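Local coordinates for FrpC operon protein (Neisseria meningitidis, PDB 5EDF) that binds the RTX protein FrpC and is an iron-regulated, probable lipoprotein with a putative role in adhesion, at residues I63-K68 against W74-Y79; Y34-T39 against A85-F90; D99-R104 against V209-Q214. All blocks are in the same frame, centred on the assembly; numbering follows the deposited sequence. Where two conformers were deposited one is given.

Interaction 1: residues I63-K68 against W74-Y79; sequences ISVYYK and WVLEPY
Lys68 and Glu77 meet diagonally on an antiparallel beta hairpin, at the partly exposed end of the face they share with Tyr66, NZ of Lys68 forming a salt bridge to OE2 of Glu77 at 2.8 Å. The ammonium group approaches the syn side of OE2, 25° out of the carboxylate plane. The lysine chain runs extended as far as CD and then bends (chi3 77°), which turns NZ across to the glutamate. A water completes the bridge: it accepts from Lys68 NZ and donates to OE1 of Glu77 at 2.6 Å. OE1 also receives Asn83 ND2 and lies at the ring edge of Tyr66, 3.5 Å from its CD2, so both carboxylate oxygens are occupied. Against this looser, water-bridged pair stand the closely packed backbones and the side chains of Val65, Tyr67 and Leu76. Tyr66 and Glu77 exchange two hydrogen bonds (Glu77 N to Tyr66 O, 2.8 Å), as do Lys68 and Val75. Between these pairs Tyr67 and Leu76 form a non-hydrogen-bonded pair, with CD2 of Leu76 3.8 Å from CB of Tyr67. The Tyr67 ring turns its edge to the face of Trp74 in an offset edge-to-face pair, planes 61° apart, its CD1 3.6 Å from CZ3 of Trp74. Farther out, Tyr67 OH bonds Glu199 and Trp74 NE1 bonds Glu207. Strand 73-77 is outermost in its sheet within this chain, beside strand 61-70. Helix 205-224 packs on the Leu76 face through Tyr211 and Gln214, while helix 84-93 sets His86 and Phe87 against Tyr66 on the other.

Interaction 2: residues Y34-T39 against A85-F90; sequences YLARYT and AHFIQF
NE of Arg37 is salt-bridged to OD1 of Asp100 and has a long, weak ion pairing with Glu62, while Phe90 sets its CZ over one face of the same guanidinium. CZ of Phe90 is 3.7 Å from NE of Arg37 and equally far from NH2. The two planes stand 84° apart, and CZ lies over the guanidinium face without a flat stack. The arginine chain reaches this place by staying extended from CG to NE, and Phe90 comes to meet it with CG anti to its own backbone N (chi1 162°). Beside this pair the contact is purely apolar: CB of Ala36 presses on CD1 of Phe87 at 3.6 Å. Ala36 and Arg37 occupy the middle of a type I beta turn closed by Tyr38 N to Leu35 O at 2.8 Å, and Thr39 OG1 donates to Ala36 O at 2.8 Å, which fixes the chain as it leaves the turn. The turn lies in the loop between strands 26-31 and 39-40, with Ala36 also touching Trp46 of strand 45-46. Helix 84-93 in turn lies against strands 61-70 and 98-105, where Phe90 meets Ser64 and both phenylalanines reach Val98.

Interaction 3: residues D99-R104 against V209-Q214; sequences DDIVIR and VGYHQQ
Because CG of Tyr211 stands anti to its backbone N (chi1 -170°), the phenol extends from the helix toward the sheet. Asp99 holds its CG beside the backbone N, anti to the carbonyl carbon (chi1 -64°), which brings OD2 to the end of that phenol. The two groups join in a short hydrogen bond, Tyr211 OH donating to OD2 of Asp99 at 2.6 Å on the anti lone pair. Carboxylate and ring planes are turned 43° against each other, and OD2 sits at the ring edge, near its plane and 3.3 Å from CE1 of Tyr211. CB of Asp99 lies 3.2 Å from Tyr211 OH, and CD1 of Ile101 only borders that oxygen at 4.4 Å. The aspartate is buried yet well satisfied: OD2 also takes the backbone N of Phe196, and OD1 takes that of Ile197. Three donors on one carboxylate probably stabilise its charged form and hold it against rotation. Phe196 also meets the Tyr211 ring, and Val65 touches it from strand 61-70. The contact thus ties strand 98-105, the long C-terminal helix 205-224 and the loop at residues 195-197 together near the centre of the chain. It is a helix packed on one face of an antiparallel sheet, an alpha+beta arrangement, here within a fold reported as novel.

Interactions 1 and 3 hold the same large antiparallel sheet, in which strands 61-70 and 98-105 are neighbours; interaction 2 fastens a loop and a short helix beside them. Only interaction 1 pairs strands, and it combines main-chain bonding with a partly exposed salt bridge near the sheet edge. Interaction 3 lies deepest, its centre about 3 Å from the centre of the chain, and rests on one short side-chain hydrogen bond. Interaction 2 is farther out, buried around its phenylalanines but with an exposed arginine. Asp100, next to Asp99, joins that arginine to the strand pair. A probable hydrogen bond from Ser64 N to Tyr34 O ties interaction 1 to the loop of interaction 2.

Interaction 1: residues I63-K68 against W74-Y79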
# COMPACT_ATOMS: atom_id res chain seq x y z
N ILE A 63 -2.13 7.74 2.60
CA ILE A 63 -1.35 8.26 1.48
C ILE A 63 -1.81 7.60 0.19
O ILE A 63 -2.43 6.52 0.22
CB ILE A 63 0.17 8.10 1.68
CG1 ILE A 63 0.62 6.63 1.69
CG2 ILE A 63 0.63 8.85 2.94
CD1 ILE A 63 2.16 6.46 1.54
N SER A 64 -1.50 8.22 -0.94
CA SER A 64 -1.87 7.69 -2.24
C SER A 64 -0.63 7.73 -3.11
O SER A 64 0.06 8.73 -3.18
CB SER A 64 -3.05 8.47 -2.84
OG SER A 64 -4.20 8.50 -2.00
N VAL A 65 -0.34 6.61 -3.76
CA VAL A 65 0.81 6.49 -4.65
C VAL A 65 0.41 6.03 -6.05
O VAL A 65 -0.42 5.12 -6.22
CB VAL A 65 1.87 5.55 -4.10
CG1 VAL A 65 2.51 6.08 -2.80
CG2 VAL A 65 1.30 4.14 -3.84
N TYR A 66 1.00 6.67 -7.04
CA TYR A 66 0.90 6.20 -8.40
C TYR A 66 1.94 5.11 -8.61
O TYR A 66 3.11 5.28 -8.23
CB TYR A 66 1.14 7.36 -9.38
CG TYR A 66 1.25 7.00 -10.85
CD1 TYR A 66 0.18 6.48 -11.54
CD2 TYR A 66 2.42 7.17 -11.53
CE1 TYR A 66 0.26 6.16 -12.87
CE2 TYR A 66 2.50 6.88 -12.87
CZ TYR A 66 1.43 6.36 -13.52
OH TYR A 66 1.52 6.04 -14.89
N TYR A 67 1.52 4.00 -9.19
CA TYR A 67 2.47 2.91 -9.48
C TYR A 67 2.66 2.83 -10.97
O TYR A 67 1.72 2.97 -11.75
CB TYR A 67 2.06 1.58 -8.84
CG TYR A 67 0.83 0.91 -9.45
CD1 TYR A 67 0.94 0.07 -10.54
CD2 TYR A 67 -0.44 1.14 -8.94
CE1 TYR A 67 -0.18 -0.53 -11.09
CE2 TYR A 67 -1.55 0.54 -9.46
CZ TYR A 67 -1.43 -0.30 -10.53
OH TYR A 67 -2.57 -0.89 -11.04
N LYS A 68 3.93 2.64 -11.35
CA LYS A 68 4.35 2.73 -12.74
C LYS A 68 5.36 1.66 -13.12
O LYS A 68 6.31 1.40 -12.38
CB LYS A 68 4.97 4.12 -12.94
CG LYS A 68 5.38 4.46 -14.33
CD LYS A 68 5.95 5.86 -14.41
CE LYS A 68 7.37 5.99 -13.88
NZ LYS A 68 7.95 7.35 -14.17
N TRP A 74 8.61 -2.09 -11.02
CA TRP A 74 7.57 -1.11 -10.77
C TRP A 74 8.11 -0.09 -9.77
O TRP A 74 8.92 -0.44 -8.90
CB TRP A 74 6.35 -1.76 -10.13
CG TRP A 74 5.63 -2.77 -10.98
CD1 TRP A 74 5.83 -4.12 -11.00
CD2 TRP A 74 4.54 -2.51 -11.87
NE1 TRP A 74 4.94 -4.72 -11.87
CE2 TRP A 74 4.15 -3.75 -12.43
CE3 TRP A 74 3.86 -1.36 -12.26
CZ2 TRP A 74 3.10 -3.86 -13.35
CZ3 TRP A 74 2.84 -1.48 -13.17
CH2 TRP A 74 2.46 -2.72 -13.69
N VAL A 75 7.65 1.15 -9.87
CA VAL A 75 8.00 2.19 -8.90
C VAL A 75 6.76 2.90 -8.41
O VAL A 75 5.73 2.88 -9.09
CB VAL A 75 9.02 3.22 -9.45
CG1 VAL A 75 10.31 2.52 -9.81
CG2 VAL A 75 8.44 4.00 -10.62
N LEU A 76 6.88 3.53 -7.25
CA LEU A 76 5.81 4.33 -6.64
C LEU A 76 6.18 5.79 -6.70
O LEU A 76 7.32 6.17 -6.42
CB LEU A 76 5.60 3.95 -5.18
CG LEU A 76 5.41 2.48 -4.89
CD1 LEU A 76 5.28 2.26 -3.38
CD2 LEU A 76 4.27 1.84 -5.70
N GLU A 77 5.18 6.62 -6.99
CA GLU A 77 5.39 8.06 -7.10
C GLU A 77 4.35 8.86 -6.35
O GLU A 77 3.18 8.49 -6.37
CB GLU A 77 5.35 8.50 -8.57
CG GLU A 77 6.41 7.85 -9.40
CD GLU A 77 6.47 8.31 -10.85
OE1 GLU A 77 5.50 8.91 -11.35
OE2 GLU A 77 7.51 8.05 -11.49
N PRO A 78 4.74 10.02 -5.80
CA PRO A 78 3.75 11.02 -5.38
C PRO A 78 3.20 11.73 -6.60
O PRO A 78 3.69 11.54 -7.72
CB PRO A 78 4.59 11.98 -4.56
CG PRO A 78 5.92 11.96 -5.23
CD PRO A 78 6.10 10.57 -5.70
N TYR A 79 2.20 12.58 -6.38
CA TYR A 79 1.70 13.44 -7.44
C TYR A 79 2.80 14.30 -8.01
O TYR A 79 3.53 14.99 -7.25
CB TYR A 79 0.57 14.31 -6.87
CG TYR A 79 -0.13 15.26 -7.81
CD1 TYR A 79 -1.44 15.03 -8.21
CD2 TYR A 79 0.49 16.42 -8.26
CE1 TYR A 79 -2.11 15.91 -9.03
CE2 TYR A 79 -0.18 17.33 -9.08
CZ TYR A 79 -1.48 17.07 -9.47
OH TYR A 79 -2.21 17.95 -10.29
O HOH W 1 5.94 9.64 -13.85

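Interaction 2: residues Y34-T39 against A85-F90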
# COMPACT_ATOMS: atom_id res chain seq x y z
N TYR A 34 2.28 12.95 -1.59
CA TYR A 34 1.69 11.66 -1.23
C TYR A 34 0.31 11.79 -0.61
O TYR A 34 -0.26 10.80 -0.20
CB TYR A 34 2.62 10.95 -0.22
CG TYR A 34 3.92 10.50 -0.84
CD1 TYR A 34 3.97 9.44 -1.75
CD2 TYR A 34 5.11 11.15 -0.55
CE1 TYR A 34 5.18 9.05 -2.32
CE2 TYR A 34 6.29 10.74 -1.10
CZ TYR A 34 6.33 9.69 -1.99
OH TYR A 34 7.53 9.29 -2.57
N LEU A 35 -0.22 13.01 -0.56
CA LEU A 35 -1.48 13.32 0.13
C LEU A 35 -2.60 13.79 -0.79
O LEU A 35 -3.37 14.69 -0.43
CB LEU A 35 -1.23 14.34 1.25
CG LEU A 35 -0.17 13.93 2.30
CD1 LEU A 35 0.20 15.15 3.15
CD2 LEU A 35 -0.62 12.75 3.13
N ALA A 36 -2.72 13.16 -1.95
CA ALA A 36 -3.68 13.60 -2.95
C ALA A 36 -5.13 13.63 -2.47
O ALA A 36 -5.95 14.42 -2.98
CB ALA A 36 -3.56 12.77 -4.24
N ARG A 37 -5.49 12.78 -1.51
CA ARG A 37 -6.88 12.84 -0.99
C ARG A 37 -7.16 14.08 -0.11
O ARG A 37 -8.32 14.44 0.13
CB ARG A 37 -7.25 11.60 -0.20
CG ARG A 37 -7.37 10.38 -1.04
CD ARG A 37 -7.69 9.14 -0.23
NE ARG A 37 -8.01 7.98 -1.02
CZ ARG A 37 -9.21 7.65 -1.47
NH1 ARG A 37 -10.27 8.43 -1.21
NH2 ARG A 37 -9.38 6.54 -2.15
N TYR A 38 -6.10 14.74 0.30
CA TYR A 38 -6.19 15.88 1.21
C TYR A 38 -6.02 17.16 0.43
O TYR A 38 -5.14 17.98 0.69
CB TYR A 38 -5.13 15.75 2.31
CG TYR A 38 -5.15 14.50 3.14
CD1 TYR A 38 -5.59 14.52 4.44
CD2 TYR A 38 -4.60 13.33 2.68
CE1 TYR A 38 -5.53 13.39 5.26
CE2 TYR A 38 -4.54 12.21 3.49
CZ TYR A 38 -4.99 12.24 4.76
OH TYR A 38 -4.94 11.12 5.56
N THR A 39 -6.90 17.33 -0.54
CA THR A 39 -6.85 18.44 -1.49
C THR A 39 -8.25 19.02 -1.67
O THR A 39 -9.27 18.39 -1.27
CB THR A 39 -6.28 18.02 -2.86
OG1 THR A 39 -7.07 16.92 -3.40
CG2 THR A 39 -4.89 17.55 -2.75
N ALA A 85 -2.38 13.36 -14.44
CA ALA A 85 -3.66 12.95 -15.01
C ALA A 85 -4.18 11.66 -14.39
O ALA A 85 -5.40 11.48 -14.29
CB ALA A 85 -3.55 12.80 -16.51
N HIS A 86 -3.27 10.81 -13.92
CA HIS A 86 -3.67 9.58 -13.24
C HIS A 86 -4.32 9.89 -11.90
O HIS A 86 -5.32 9.27 -11.50
CB HIS A 86 -2.50 8.63 -13.10
CG HIS A 86 -1.97 8.16 -14.41
ND1 HIS A 86 -2.57 7.14 -15.12
CD2 HIS A 86 -0.95 8.61 -15.18
CE1 HIS A 86 -1.92 6.97 -16.27
NE2 HIS A 86 -0.94 7.85 -16.33
N PHE A 87 -3.74 10.86 -11.17
CA PHE A 87 -4.35 11.33 -9.91
C PHE A 87 -5.67 12.04 -10.11
O PHE A 87 -6.58 11.88 -9.30
CB PHE A 87 -3.39 12.23 -9.14
CG PHE A 87 -2.31 11.48 -8.43
CD1 PHE A 87 -2.56 10.96 -7.18
CD2 PHE A 87 -1.04 11.29 -8.97
CE1 PHE A 87 -1.57 10.28 -6.48
CE2 PHE A 87 -0.06 10.58 -8.27
CZ PHE A 87 -0.30 10.09 -7.06
N ILE A 88 -5.81 12.82 -11.18
CA ILE A 88 -7.08 13.49 -11.44
C ILE A 88 -8.19 12.47 -11.68
O ILE A 88 -9.29 12.60 -11.16
CB ILE A 88 -6.98 14.46 -12.64
CG1 ILE A 88 -6.14 15.66 -12.22
CG2 ILE A 88 -8.36 14.89 -13.09
CD1 ILE A 88 -5.66 16.49 -13.33
N GLN A 89 -7.92 11.45 -12.49
CA GLN A 89 -8.86 10.37 -12.68
C GLN A 89 -9.21 9.67 -11.36
O GLN A 89 -10.37 9.39 -11.05
CB GLN A 89 -8.32 9.40 -13.72
CG GLN A 89 -9.26 8.23 -14.03
CD GLN A 89 -10.48 8.66 -14.78
OE1 GLN A 89 -10.38 9.08 -15.94
NE2 GLN A 89 -11.66 8.56 -14.14
N PHE A 90 -8.18 9.37 -10.58
CA PHE A 90 -8.35 8.74 -9.28
C PHE A 90 -9.24 9.57 -8.37
O PHE A 90 -10.12 9.04 -7.71
CB PHE A 90 -6.95 8.56 -8.68
CG PHE A 90 -6.91 8.33 -7.20
CD1 PHE A 90 -7.19 7.10 -6.68
CD2 PHE A 90 -6.56 9.36 -6.35
CE1 PHE A 90 -7.14 6.91 -5.30
CE2 PHE A 90 -6.51 9.15 -4.97
CZ PHE A 90 -6.81 7.94 -4.48

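Interaction 3: residues D99-R104 against V209-Q214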
# COMPACT_ATOMS: atom_id res chain seq x y z
N ASP A 99 -2.77 3.65 -5.76
CA ASP A 99 -3.06 2.82 -4.59
C ASP A 99 -3.10 3.66 -3.32
O ASP A 99 -2.35 4.64 -3.19
CB ASP A 99 -1.99 1.73 -4.44
CG ASP A 99 -1.94 0.76 -5.58
OD1 ASP A 99 -2.97 0.49 -6.21
OD2 ASP A 99 -0.83 0.22 -5.84
N ASP A 100 -3.95 3.27 -2.38
CA ASP A 100 -4.04 3.90 -1.07
C ASP A 100 -3.34 3.07 -0.04
O ASP A 100 -3.50 1.84 -0.01
CB ASP A 100 -5.50 4.08 -0.68
CG ASP A 100 -6.19 5.09 -1.55
OD1 ASP A 100 -5.78 6.26 -1.53
OD2 ASP A 100 -7.15 4.69 -2.23
N ILE A 101 -2.57 3.70 0.83
CA ILE A 101 -1.85 3.01 1.88
C ILE A 101 -2.24 3.62 3.21
O ILE A 101 -2.08 4.83 3.40
CB ILE A 101 -0.31 3.07 1.65
CG1 ILE A 101 0.05 2.42 0.30
CG2 ILE A 101 0.40 2.42 2.84
CD1 ILE A 101 1.45 2.72 -0.17
N VAL A 102 -2.80 2.81 4.10
CA VAL A 102 -3.34 3.30 5.37
C VAL A 102 -2.34 3.02 6.47
O VAL A 102 -1.97 1.87 6.73
CB VAL A 102 -4.71 2.72 5.66
CG1 VAL A 102 -5.23 3.19 7.03
CG2 VAL A 102 -5.71 3.09 4.57
N ILE A 103 -1.94 4.08 7.16
CA ILE A 103 -0.92 4.06 8.20
C ILE A 103 -1.56 4.41 9.54
O ILE A 103 -2.21 5.45 9.65
CB ILE A 103 0.20 5.05 7.91
CG1 ILE A 103 0.81 4.80 6.55
CG2 ILE A 103 1.29 5.00 9.02
CD1 ILE A 103 1.75 5.90 6.04
N ARG A 104 -1.34 3.56 10.54
CA ARG A 104 -1.79 3.79 11.92
C ARG A 104 -0.66 3.47 12.85
O ARG A 104 0.29 2.79 12.48
CB ARG A 104 -2.98 2.89 12.30
CG ARG A 104 -4.17 3.12 11.45
CD ARG A 104 -5.33 2.25 11.91
NE ARG A 104 -5.87 2.82 13.12
CZ ARG A 104 -7.01 3.51 13.23
NH1 ARG A 104 -7.84 3.68 12.22
NH2 ARG A 104 -7.33 4.01 14.40
N VAL A 209 6.73 -8.55 -3.56
CA VAL A 209 7.74 -8.19 -2.55
C VAL A 209 8.43 -6.88 -2.90
O VAL A 209 8.67 -6.05 -2.02
CB VAL A 209 8.78 -9.35 -2.32
CG1 VAL A 209 9.91 -8.87 -1.40
CG2 VAL A 209 8.07 -10.53 -1.68
N GLY A 210 8.73 -6.65 -4.17
CA GLY A 210 9.34 -5.40 -4.58
C GLY A 210 8.51 -4.21 -4.17
O GLY A 210 9.04 -3.20 -3.70
N TYR A 211 7.21 -4.29 -4.40
CA TYR A 211 6.30 -3.20 -4.02
C TYR A 211 6.39 -3.00 -2.52
O TYR A 211 6.53 -1.84 -2.07
CB TYR A 211 4.88 -3.56 -4.50
CG TYR A 211 3.85 -2.45 -4.40
CD1 TYR A 211 3.23 -1.97 -5.52
CD2 TYR A 211 3.51 -1.90 -3.17
CE1 TYR A 211 2.27 -0.97 -5.44
CE2 TYR A 211 2.57 -0.90 -3.08
CZ TYR A 211 1.95 -0.42 -4.22
OH TYR A 211 1.01 0.60 -4.05
N HIS A 212 6.30 -4.07 -1.75
CA HIS A 212 6.33 -3.91 -0.31
C HIS A 212 7.63 -3.35 0.19
O HIS A 212 7.62 -2.51 1.10
CB HIS A 212 5.96 -5.19 0.43
CG HIS A 212 5.77 -4.95 1.87
ND1 HIS A 212 4.81 -4.05 2.32
CD2 HIS A 212 6.42 -5.39 2.96
CE1 HIS A 212 4.92 -3.94 3.63
NE2 HIS A 212 5.88 -4.76 4.05
N GLN A 213 8.75 -3.73 -0.41
CA GLN A 213 10.03 -3.17 -0.02
C GLN A 213 10.03 -1.66 -0.25
O GLN A 213 10.58 -0.89 0.54
CB GLN A 213 11.18 -3.83 -0.80
CG GLN A 213 11.43 -5.25 -0.39
CD GLN A 213 12.41 -6.00 -1.29
OE1 GLN A 213 12.58 -5.67 -2.46
NE2 GLN A 213 13.01 -7.03 -0.75
N GLN A 214 9.42 -1.21 -1.36
CA GLN A 214 9.31 0.22 -1.62
C GLN A 214 8.43 0.92 -0.57
O GLN A 214 8.76 1.99 -0.12
CB GLN A 214 8.79 0.47 -3.03
CG GLN A 214 9.79 -0.01 -4.10
CD GLN A 214 9.13 -0.15 -5.45
OE1 GLN A 214 8.17 0.55 -5.75
NE2 GLN A 214 9.64 -1.06 -6.26